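Acetylcholine-binding protein (Bulinus truncatus, PDB 2BJ0) probably binds acetylcholine and related nicotinic ligands, as a soluble pentameric counterpart of the ligand-binding domain of nicotinic acetylcholine receptors. Local coordinates at residues D71-T82 with D100-V110; F87-S98 with V113-T121. All blocks are in the same frame, centred on the assembly; numbering follows the deposited sequence.

Interaction 1: D71-T82 with D100-V110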
loop_
_atom_site.group_PDB
_atom_site.type_symbol
_atom_site.label_atom_id
_atom_site.label_comp_id
_atom_site.label_asym_id
_atom_site.label_seq_id
_atom_site.Cartn_x
_atom_site.Cartn_y
_atom_site.Cartn_z
ATOM N N ASP A 71 -7.910 -7.779 33.089
ATOM C CA ASP A 71 -7.398 -9.162 33.179
ATOM C C ASP A 71 -6.494 -9.499 31.997
ATOM O O ASP A 71 -5.683 -10.431 32.055
ATOM C CB ASP A 71 -8.549 -10.185 33.245
ATOM C CG ASP A 71 -9.662 -9.753 34.198
ATOM O OD1 ASP A 71 -9.335 -9.348 35.352
ATOM O OD2 ASP A 71 -10.885 -9.763 33.874
ATOM N N GLN A 72 -6.681 -8.753 30.915
ATOM C CA GLN A 72 -5.829 -8.831 29.746
ATOM C C GLN A 72 -5.909 -7.513 28.975
ATOM O O GLN A 72 -6.774 -6.679 29.254
ATOM C CB GLN A 72 -6.236 -9.991 28.859
ATOM C CG GLN A 72 -7.698 -10.012 28.519
ATOM C CD GLN A 72 -8.071 -11.282 27.821
ATOM O OE1 GLN A 72 -7.606 -12.373 28.206
ATOM N NE2 GLN A 72 -8.899 -11.168 26.784
ATOM N N VAL A 73 -4.967 -7.321 28.055
ATOM C CA VAL A 73 -4.905 -6.091 27.285
ATOM C C VAL A 73 -4.574 -6.445 25.846
ATOM O O VAL A 73 -3.713 -7.300 25.570
ATOM C CB VAL A 73 -3.924 -5.018 27.916
ATOM C CG1 VAL A 73 -2.508 -5.425 27.819
ATOM C CG2 VAL A 73 -4.118 -3.620 27.273
ATOM N N SER A 74 -5.301 -5.803 24.947
ATOM C CA SER A 74 -5.051 -5.866 23.529
ATOM C C SER A 74 -4.162 -4.673 23.113
ATOM O O SER A 74 -4.425 -3.524 23.490
ATOM C CB SER A 74 -6.399 -5.829 22.803
ATOM O OG SER A 74 -6.271 -5.599 21.404
ATOM N N LEU A 75 -3.107 -4.959 22.358
ATOM C CA LEU A 75 -2.162 -3.955 21.897
ATOM C C LEU A 75 -1.882 -4.131 20.415
ATOM O O LEU A 75 -1.976 -5.249 19.884
ATOM C CB LEU A 75 -0.862 -4.039 22.685
ATOM C CG LEU A 75 -0.981 -3.887 24.212
ATOM C CD1 LEU A 75 0.170 -4.633 24.913
ATOM C CD2 LEU A 75 -1.022 -2.409 24.565
ATOM N N PRO A 76 -1.525 -3.038 19.742
ATOM C CA PRO A 76 -1.121 -3.122 18.365
ATOM C C PRO A 76 0.117 -3.988 18.298
ATOM O O PRO A 76 0.991 -3.912 19.166
ATOM C CB PRO A 76 -0.748 -1.655 17.992
ATOM C CG PRO A 76 -1.465 -0.808 19.003
ATOM C CD PRO A 76 -1.431 -1.659 20.263
ATOM N N VAL A 77 0.145 -4.813 17.275
ATOM C CA VAL A 77 1.242 -5.649 16.905
ATOM C C VAL A 77 2.572 -4.933 16.824
ATOM O O VAL A 77 3.600 -5.523 17.140
ATOM C CB VAL A 77 0.875 -6.353 15.577
ATOM C CG1 VAL A 77 2.027 -6.505 14.649
ATOM C CG2 VAL A 77 0.214 -7.687 15.870
ATOM N N SER A 78 2.578 -3.665 16.410
ATOM C CA SER A 78 3.818 -2.903 16.323
ATOM C C SER A 78 4.478 -2.646 17.688
ATOM O O SER A 78 5.618 -2.200 17.734
ATOM C CB SER A 78 3.537 -1.552 15.668
ATOM O OG SER A 78 2.647 -0.828 16.493
ATOM N N LYS A 79 3.774 -2.907 18.790
ATOM C CA LYS A 79 4.292 -2.611 20.136
ATOM C C LYS A 79 5.198 -3.703 20.729
ATOM O O LYS A 79 5.835 -3.480 21.742
ATOM C CB LYS A 79 3.146 -2.311 21.108
ATOM C CG LYS A 79 2.413 -1.006 20.734
ATOM C CD LYS A 79 3.382 0.145 20.705
ATOM C CE LYS A 79 2.924 1.222 19.718
ATOM N NZ LYS A 79 3.958 2.283 19.615
ATOM N N MET A 80 5.256 -4.866 20.105
ATOM C CA MET A 80 6.123 -5.931 20.629
ATOM C C MET A 80 6.624 -6.843 19.529
ATOM O O MET A 80 6.136 -6.777 18.407
ATOM C CB MET A 80 5.362 -6.735 21.670
ATOM C CG MET A 80 4.175 -7.438 21.093
ATOM S SD MET A 80 3.525 -8.675 22.241
ATOM C CE MET A 80 2.707 -7.532 23.353
ATOM N N TRP A 81 7.626 -7.663 19.828
ATOM C CA TRP A 81 8.041 -8.681 18.895
ATOM C C TRP A 81 6.870 -9.630 18.690
ATOM O O TRP A 81 6.188 -9.991 19.661
ATOM C CB TRP A 81 9.218 -9.447 19.480
ATOM C CG TRP A 81 9.701 -10.549 18.604
ATOM C CD1 TRP A 81 10.658 -10.463 17.655
ATOM C CD2 TRP A 81 9.249 -11.911 18.604
ATOM N NE1 TRP A 81 10.838 -11.685 17.056
ATOM C CE2 TRP A 81 9.971 -12.588 17.614
ATOM C CE3 TRP A 81 8.271 -12.625 19.333
ATOM C CZ2 TRP A 81 9.787 -13.957 17.342
ATOM C CZ3 TRP A 81 8.088 -13.990 19.072
ATOM C CH2 TRP A 81 8.840 -14.633 18.086
ATOM N N THR A 82 6.658 -10.040 17.434
ATOM C CA THR A 82 5.693 -11.092 17.080
ATOM C C THR A 82 6.379 -12.040 16.107
ATOM O O THR A 82 7.346 -11.664 15.424
ATOM C CB THR A 82 4.381 -10.529 16.441
ATOM O OG1 THR A 82 4.716 -9.702 15.320
ATOM C CG2 THR A 82 3.641 -9.586 17.416
ATOM N N ASP A 100 -4.892 -5.793 13.357
ATOM C CA ASP A 100 -3.570 -6.338 13.690
ATOM C C ASP A 100 -3.170 -6.026 15.128
ATOM O O ASP A 100 -2.414 -5.088 15.390
ATOM C CB ASP A 100 -2.523 -5.820 12.704
ATOM C CG ASP A 100 -1.456 -6.843 12.395
ATOM O OD1 ASP A 100 -1.601 -8.024 12.807
ATOM O OD2 ASP A 100 -0.432 -6.554 11.739
ATOM N N ARG A 101 -3.679 -6.839 16.056
ATOM C CA ARG A 101 -3.500 -6.622 17.463
ATOM C C ARG A 101 -3.252 -7.952 18.167
ATOM O O ARG A 101 -3.725 -8.972 17.711
ATOM C CB ARG A 101 -4.755 -6.037 18.053
ATOM C CG ARG A 101 -5.038 -4.616 17.685
ATOM C CD ARG A 101 -6.058 -4.005 18.606
ATOM N NE ARG A 101 -5.771 -2.592 18.784
ATOM C CZ ARG A 101 -5.481 -1.994 19.923
ATOM N NH1 ARG A 101 -5.438 -2.639 21.064
ATOM N NH2 ARG A 101 -5.255 -0.700 19.912
ATOM N N VAL A 102 -2.505 -7.916 19.265
ATOM C CA VAL A 102 -2.305 -9.104 20.127
ATOM C C VAL A 102 -3.023 -8.849 21.446
ATOM O O VAL A 102 -3.406 -7.684 21.749
ATOM C CB VAL A 102 -0.802 -9.406 20.388
ATOM C CG1 VAL A 102 -0.038 -9.606 19.070
ATOM C CG2 VAL A 102 -0.146 -8.308 21.203
ATOM N N VAL A 103 -3.214 -9.911 22.227
ATOM C CA VAL A 103 -3.786 -9.821 23.563
ATOM C C VAL A 103 -2.848 -10.470 24.550
ATOM O O VAL A 103 -2.477 -11.633 24.393
ATOM C CB VAL A 103 -5.143 -10.514 23.670
ATOM C CG1 VAL A 103 -5.626 -10.497 25.131
ATOM C CG2 VAL A 103 -6.177 -9.868 22.716
ATOM N N VAL A 104 -2.465 -9.681 25.550
ATOM C CA VAL A 104 -1.510 -10.054 26.575
ATOM C C VAL A 104 -2.298 -10.342 27.854
ATOM O O VAL A 104 -3.125 -9.533 28.266
ATOM C CB VAL A 104 -0.516 -8.897 26.845
ATOM C CG1 VAL A 104 0.534 -9.307 27.812
ATOM C CG2 VAL A 104 0.112 -8.419 25.556
ATOM N N SER A 105 -2.043 -11.511 28.442
ATOM C CA SER A 105 -2.680 -11.956 29.681
ATOM C C SER A 105 -1.859 -11.558 30.884
ATOM O O SER A 105 -0.689 -11.215 30.738
ATOM C CB SER A 105 -2.812 -13.471 29.669
ATOM O OG SER A 105 -3.673 -13.867 28.618
ATOM N N LYS A 106 -2.456 -11.670 32.080
ATOM C CA LYS A 106 -1.788 -11.305 33.350
ATOM C C LYS A 106 -0.501 -12.063 33.616
ATOM O O LYS A 106 0.379 -11.558 34.294
ATOM C CB LYS A 106 -2.720 -11.486 34.564
ATOM C CG LYS A 106 -3.775 -10.377 34.717
ATOM C CD LYS A 106 -3.835 -9.760 36.134
ATOM C CE LYS A 106 -4.842 -8.581 36.132
ATOM N NZ LYS A 106 -4.459 -7.409 36.991
ATOM N N ASP A 107 -0.375 -13.275 33.096
ATOM C CA ASP A 107 0.869 -13.999 33.292
ATOM C C ASP A 107 1.911 -13.776 32.159
ATOM O O ASP A 107 2.972 -14.397 32.141
ATOM C CB ASP A 107 0.572 -15.482 33.514
ATOM C CG ASP A 107 0.106 -16.181 32.248
ATOM O OD1 ASP A 107 -0.309 -15.501 31.275
ATOM O OD2 ASP A 107 0.132 -17.424 32.131
ATOM N N GLY A 108 1.607 -12.886 31.213
ATOM C CA GLY A 108 2.585 -12.553 30.180
ATOM C C GLY A 108 2.490 -13.473 28.979
ATOM O O GLY A 108 3.340 -13.418 28.086
ATOM N N SER A 109 1.458 -14.313 28.926
ATOM C CA SER A 109 1.245 -15.069 27.707
ATOM C C SER A 109 0.538 -14.180 26.679
ATOM O O SER A 109 -0.186 -13.266 27.050
ATOM C CB SER A 109 0.547 -16.412 27.951
ATOM O OG SER A 109 -0.712 -16.209 28.527
ATOM N N VAL A 110 0.797 -14.431 25.397
ATOM C CA VAL A 110 0.319 -13.549 24.321
ATOM C C VAL A 110 -0.399 -14.380 23.296
ATOM O O VAL A 110 0.056 -15.462 22.966
ATOM C CB VAL A 110 1.484 -12.801 23.605
ATOM C CG1 VAL A 110 0.931 -11.861 22.552
ATOM C CG2 VAL A 110 2.350 -12.000 24.620
#

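Interaction 2: F87-S98 with V113-T121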
loop_
_atom_site.group_PDB
_atom_site.type_symbol
_atom_site.label_atom_id
_atom_site.label_comp_id
_atom_site.label_asym_id
_atom_site.label_seq_id
_atom_site.Cartn_x
_atom_site.Cartn_y
_atom_site.Cartn_z
ATOM N N PHE A 87 4.342 -18.192 5.029
ATOM C CA PHE A 87 3.877 -19.354 4.286
ATOM C C PHE A 87 4.922 -19.670 3.237
ATOM O O PHE A 87 5.045 -18.949 2.230
ATOM C CB PHE A 87 2.541 -19.078 3.632
ATOM C CG PHE A 87 1.445 -18.776 4.618
ATOM C CD1 PHE A 87 0.766 -19.800 5.254
ATOM C CD2 PHE A 87 1.073 -17.458 4.890
ATOM C CE1 PHE A 87 -0.247 -19.532 6.171
ATOM C CE2 PHE A 87 0.054 -17.189 5.821
ATOM C CZ PHE A 87 -0.605 -18.233 6.453
ATOM N N TYR A 88 5.662 -20.752 3.463
ATOM C CA TYR A 88 6.784 -21.140 2.624
ATOM C C TYR A 88 6.390 -21.417 1.175
ATOM O O TYR A 88 7.220 -21.252 0.268
ATOM C CB TYR A 88 7.483 -22.355 3.240
ATOM C CG TYR A 88 8.570 -21.970 4.223
ATOM C CD1 TYR A 88 8.267 -21.344 5.443
ATOM C CD2 TYR A 88 9.918 -22.179 3.899
ATOM C CE1 TYR A 88 9.287 -20.967 6.336
ATOM C CE2 TYR A 88 10.944 -21.815 4.767
ATOM C CZ TYR A 88 10.633 -21.216 5.982
ATOM O OH TYR A 88 11.696 -20.853 6.808
ATOM N N ASN A 89 5.150 -21.851 0.952
ATOM C CA ASN A 89 4.710 -22.160 -0.399
ATOM C C ASN A 89 3.717 -21.130 -0.948
ATOM O O ASN A 89 2.971 -21.415 -1.860
ATOM C CB ASN A 89 4.152 -23.588 -0.512
ATOM C CG ASN A 89 2.918 -23.844 0.355
ATOM O OD1 ASN A 89 2.778 -23.358 1.487
ATOM N ND2 ASN A 89 2.020 -24.661 -0.180
ATOM N N ALA A 90 3.698 -19.947 -0.366
ATOM C CA ALA A 90 2.763 -18.922 -0.822
ATOM C C ALA A 90 3.247 -18.385 -2.153
ATOM O O ALA A 90 4.459 -18.327 -2.417
ATOM C CB ALA A 90 2.653 -17.799 0.183
ATOM N N ILE A 91 2.301 -18.049 -3.017
ATOM C CA ILE A 91 2.649 -17.531 -4.311
ATOM C C ILE A 91 2.158 -16.082 -4.470
ATOM O O ILE A 91 2.298 -15.511 -5.530
ATOM C CB ILE A 91 2.124 -18.444 -5.461
ATOM C CG1 ILE A 91 0.603 -18.364 -5.581
ATOM C CG2 ILE A 91 2.632 -19.939 -5.294
ATOM C CD1 ILE A 91 0.089 -18.858 -6.962
ATOM N N ALA A 92 1.576 -15.519 -3.429
ATOM C CA ALA A 92 1.176 -14.105 -3.405
ATOM C C ALA A 92 1.314 -13.694 -1.945
ATOM O O ALA A 92 1.358 -14.577 -1.077
ATOM C CB ALA A 92 -0.266 -13.930 -3.914
ATOM N N ALA A 93 1.497 -12.391 -1.660
ATOM C CA ALA A 93 1.656 -11.931 -0.274
ATOM C C ALA A 93 0.321 -12.208 0.447
ATOM O O ALA A 93 -0.726 -11.880 -0.098
ATOM C CB ALA A 93 1.993 -10.400 -0.232
ATOM N N PRO A 94 0.308 -12.874 1.602
ATOM C CA PRO A 94 -0.978 -13.149 2.250
ATOM C C PRO A 94 -1.616 -11.833 2.667
ATOM O O PRO A 94 -0.910 -10.939 3.106
ATOM C CB PRO A 94 -0.600 -13.954 3.476
ATOM C CG PRO A 94 0.795 -13.625 3.697
ATOM C CD PRO A 94 1.433 -13.479 2.331
ATOM N N GLU A 95 -2.929 -11.716 2.521
ATOM C CA GLU A 95 -3.607 -10.467 2.774
ATOM C C GLU A 95 -4.259 -10.571 4.127
ATOM O O GLU A 95 -5.022 -11.519 4.395
ATOM C CB GLU A 95 -4.651 -10.201 1.694
ATOM C CG GLU A 95 -5.335 -8.851 1.860
ATOM C CD GLU A 95 -6.185 -8.487 0.670
ATOM O OE1 GLU A 95 -7.288 -9.027 0.537
ATOM O OE2 GLU A 95 -5.735 -7.648 -0.150
ATOM N N LEU A 96 -3.913 -9.633 5.004
ATOM C CA LEU A 96 -4.502 -9.583 6.323
ATOM C C LEU A 96 -5.925 -9.047 6.272
ATOM O O LEU A 96 -6.199 -7.976 5.661
ATOM C CB LEU A 96 -3.623 -8.758 7.264
ATOM C CG LEU A 96 -4.097 -8.555 8.696
ATOM C CD1 LEU A 96 -3.955 -9.857 9.463
ATOM C CD2 LEU A 96 -3.249 -7.433 9.341
ATOM N N LEU A 97 -6.832 -9.785 6.921
ATOM C CA LEU A 97 -8.266 -9.508 6.864
ATOM C C LEU A 97 -8.884 -9.036 8.186
ATOM O O LEU A 97 -10.086 -8.737 8.263
ATOM C CB LEU A 97 -8.994 -10.766 6.367
ATOM C CG LEU A 97 -8.498 -11.499 5.117
ATOM C CD1 LEU A 97 -9.257 -12.840 4.949
ATOM C CD2 LEU A 97 -8.739 -10.628 3.908
ATOM N N SER A 98 -8.085 -8.962 9.234
ATOM C CA SER A 98 -8.602 -8.653 10.574
ATOM C C SER A 98 -7.693 -7.565 11.167
ATOM O O SER A 98 -6.633 -7.292 10.616
ATOM C CB SER A 98 -8.499 -9.907 11.439
ATOM O OG SER A 98 -7.174 -10.404 11.375
ATOM N N VAL A 113 -4.037 -13.769 16.512
ATOM C CA VAL A 113 -4.878 -14.533 15.608
ATOM C C VAL A 113 -5.144 -13.702 14.380
ATOM O O VAL A 113 -6.191 -13.110 14.273
ATOM C CB VAL A 113 -6.234 -14.947 16.246
ATOM C CG1 VAL A 113 -7.016 -15.896 15.289
ATOM C CG2 VAL A 113 -6.028 -15.630 17.593
ATOM N N PRO A 114 -4.204 -13.677 13.447
ATOM C CA PRO A 114 -4.456 -13.040 12.165
ATOM C C PRO A 114 -5.410 -13.860 11.247
ATOM O O PRO A 114 -5.224 -15.063 11.102
ATOM C CB PRO A 114 -3.049 -12.941 11.530
ATOM C CG PRO A 114 -2.193 -13.954 12.213
ATOM C CD PRO A 114 -2.841 -14.245 13.547
ATOM N N SER A 115 -6.422 -13.224 10.651
ATOM C CA SER A 115 -7.124 -13.868 9.551
ATOM C C SER A 115 -6.473 -13.446 8.232
ATOM O O SER A 115 -6.402 -12.208 7.950
ATOM C CB SER A 115 -8.605 -13.507 9.572
ATOM O OG SER A 115 -9.278 -14.172 8.493
ATOM N N GLN A 116 -6.009 -14.406 7.412
ATOM C CA GLN A 116 -5.358 -14.046 6.121
ATOM C C GLN A 116 -5.877 -14.835 4.941
ATOM O O GLN A 116 -6.210 -16.028 5.063
ATOM C CB GLN A 116 -3.834 -14.220 6.170
ATOM C CG GLN A 116 -3.129 -13.529 7.368
ATOM C CD GLN A 116 -1.761 -14.097 7.616
ATOM O OE1 GLN A 116 -1.606 -15.203 8.205
ATOM N NE2 GLN A 116 -0.766 -13.395 7.170
ATOM N N ARG A 117 -5.925 -14.166 3.798
ATOM C CA ARG A 117 -6.208 -14.816 2.527
ATOM C C ARG A 117 -4.877 -15.192 1.892
ATOM O O ARG A 117 -4.075 -14.304 1.595
ATOM C CB ARG A 117 -7.004 -13.890 1.576
ATOM C CG ARG A 117 -7.234 -14.585 0.246
ATOM C CD ARG A 117 -8.160 -13.880 -0.752
ATOM N NE ARG A 117 -7.895 -12.453 -0.886
ATOM C CZ ARG A 117 -7.891 -11.799 -2.038
ATOM N NH1 ARG A 117 -8.083 -12.442 -3.187
ATOM N NH2 ARG A 117 -7.661 -10.499 -2.045
ATOM N N VAL A 118 -4.670 -16.503 1.681
ATOM C CA VAL A 118 -3.405 -17.104 1.258
ATOM C C VAL A 118 -3.568 -17.890 -0.055
ATOM O O VAL A 118 -4.462 -18.725 -0.175
ATOM C CB VAL A 118 -2.865 -18.103 2.344
ATOM C CG1 VAL A 118 -1.442 -18.518 2.031
ATOM C CG2 VAL A 118 -2.858 -17.452 3.708
ATOM N N ARG A 119 -2.669 -17.648 -1.008
ATOM C CA ARG A 119 -2.715 -18.262 -2.315
ATOM C C ARG A 119 -1.507 -19.159 -2.523
ATOM O O ARG A 119 -0.390 -18.800 -2.170
ATOM C CB ARG A 119 -2.728 -17.172 -3.412
ATOM C CG ARG A 119 -3.033 -17.701 -4.849
ATOM C CD ARG A 119 -2.767 -16.623 -5.955
ATOM N NE ARG A 119 -3.675 -15.489 -5.767
ATOM C CZ ARG A 119 -3.518 -14.262 -6.289
ATOM N NH1 ARG A 119 -2.457 -13.966 -7.039
ATOM N NH2 ARG A 119 -4.431 -13.318 -6.030
ATOM N N PHE A 120 -1.728 -20.310 -3.155
ATOM C CA PHE A 120 -0.649 -21.284 -3.356
ATOM C C PHE A 120 -1.015 -22.255 -4.471
ATOM O O PHE A 120 -2.159 -22.313 -4.864
ATOM C CB PHE A 120 -0.363 -22.016 -2.040
ATOM C CG PHE A 120 -1.551 -22.727 -1.484
ATOM C CD1 PHE A 120 -1.829 -24.053 -1.866
ATOM C CD2 PHE A 120 -2.406 -22.080 -0.599
ATOM C CE1 PHE A 120 -2.951 -24.730 -1.371
ATOM C CE2 PHE A 120 -3.526 -22.737 -0.107
ATOM C CZ PHE A 120 -3.798 -24.072 -0.486
ATOM N N THR A 121 -0.040 -22.992 -5.016
ATOM C CA THR A 121 -0.350 -23.918 -6.099
ATOM C C THR A 121 -0.680 -25.289 -5.551
ATOM O O THR A 121 -0.182 -25.683 -4.505
ATOM C CB THR A 121 0.795 -24.034 -7.160
ATOM O OG1 THR A 121 1.938 -24.625 -6.560
ATOM C CG2 THR A 121 1.326 -22.687 -7.523
HETATM O O HOH W 1 0.140 -14.983 -7.683
HETATM O O HOH W 2 -0.931 -15.317 -0.431
HETATM O O HOH W 3 -3.273 -13.689 -1.328
HETATM O O HOH W 4 -5.177 -9.957 13.277
#

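Interaction 1: D71-T82 with D100-V110
Val-73 and Val-104 form a hydrogen-bonded antiparallel pair: Val-104 N gives to Val-73 O at 2.7 Å, nearly straight, and Val-73 N gives back to Val-104 O. Leu-75 and Val-102 exchange the same two bonds. Past the strand, Val-77 N reaches Asp-100 O at 3.2 Å, whereas at the far end Lys-106 N makes only a weak bond to Asp-71 O. With chi1 at 167°, Ser-74 OG swings to the Arg-101 side and takes a bond from Arg-101 NH1 at 3.1 Å, in the guanidinium plane. Pro-76 CD lies over one guanidinium face, toward its rim. A neighbouring subunit holds both polar side chains, its Thr-143 OG1 at Ser-74 OG and its Asp-15 O at Arg-101 NH2, so the antiparallel strand pair presents them to the pentamer interface. On the face carrying Val-73, Leu-75, Val-102 and Val-104 the contact is apolar; Met-80 CE meets Val-104 CG2 tip to tip at 3.5 Å and also touches Val-102 CG2. Asp-107 OD1 accepts from Ser-109 N, an Asx turn, and also from Ser-109 OG. Strand 101-105 runs between strand 72-76 and strand 109-121, bonding the latter through Val-103 and Ile-111, with Val-102 resting on Tyr-112.

Interaction 2: F87-S98 with V113-T121
Glu-95 OE1 is gripped twice: Arg-117 NH2 donates to it at 3.0 Å in a salt bridge, and Ala-93 N of a neighbouring subunit donates as well. The arginine bond is almost straight (176°) and lies in the guanidinium plane, yet it comes to the carboxylate from above its plane. Paired across the strands on one face, and both with CG anti to N (chi1 -176° for Glu-95), the two side chains run side by side. Beneath them the backbones of Glu-95 and Arg-117 bond in both directions. Toward Ser-98 the pairing continues with Leu-97 N to Ser-115 O at 2.7 Å, and then the hydroxyl Ser-98 OG replaces a carbonyl as acceptor for Ser-115 N.

Ile-91 N gives to Arg-119 O, and the isoleucine side chain crosses that of Arg-119 at about a right angle, CD1 against CD at 3.8 Å. Ala-92 CB lies over one face of the Arg-119 guanidinium, and a water joins NH1 to Ile-91 O. Glu-47 bridges the two arginines, taking Arg-117 NH1 and Arg-119 NE. The buried Ala-92 N has no partner in the model.

On the inner side Val-118 CG2 sits over the Phe-87 ring, 3.9 Å from its centroid, while Gln-116 OE1 meets the ring edge. An alanine in place of Phe-87 would probably leave the Val-118 methyls without their aromatic cover and Gln-116 OE1 without the ring edge beside it.

Backbone bonds thus join the segments, Phe-87 and Val-118 pack apolar groups on one side, and the charged pair on the other also reaches the neighbouring subunit.

In the fold
Interactions 1 and 2 belong to one sheet and both draw on strand 109-121: the first uses its start, beside strand 101-105, the second its later length, beside strand 95-96. Their centres lie about 22 Å apart, and the segments alternate along the chain. Both are partly buried and both reach the second subunit. Interaction 1, about 15 Å from the centre of the chain, is a regular two-strand pairing with aliphatic and methionine packing on one face and polar interface contacts on the other. Interaction 2, about 10 Å from that centre, pairs less regularly and adds a salt bridge and bridging waters, with further ion pairs to Glu-47 of strand 45-57. It reaches the third subunit through seven residues, against one for interaction 1.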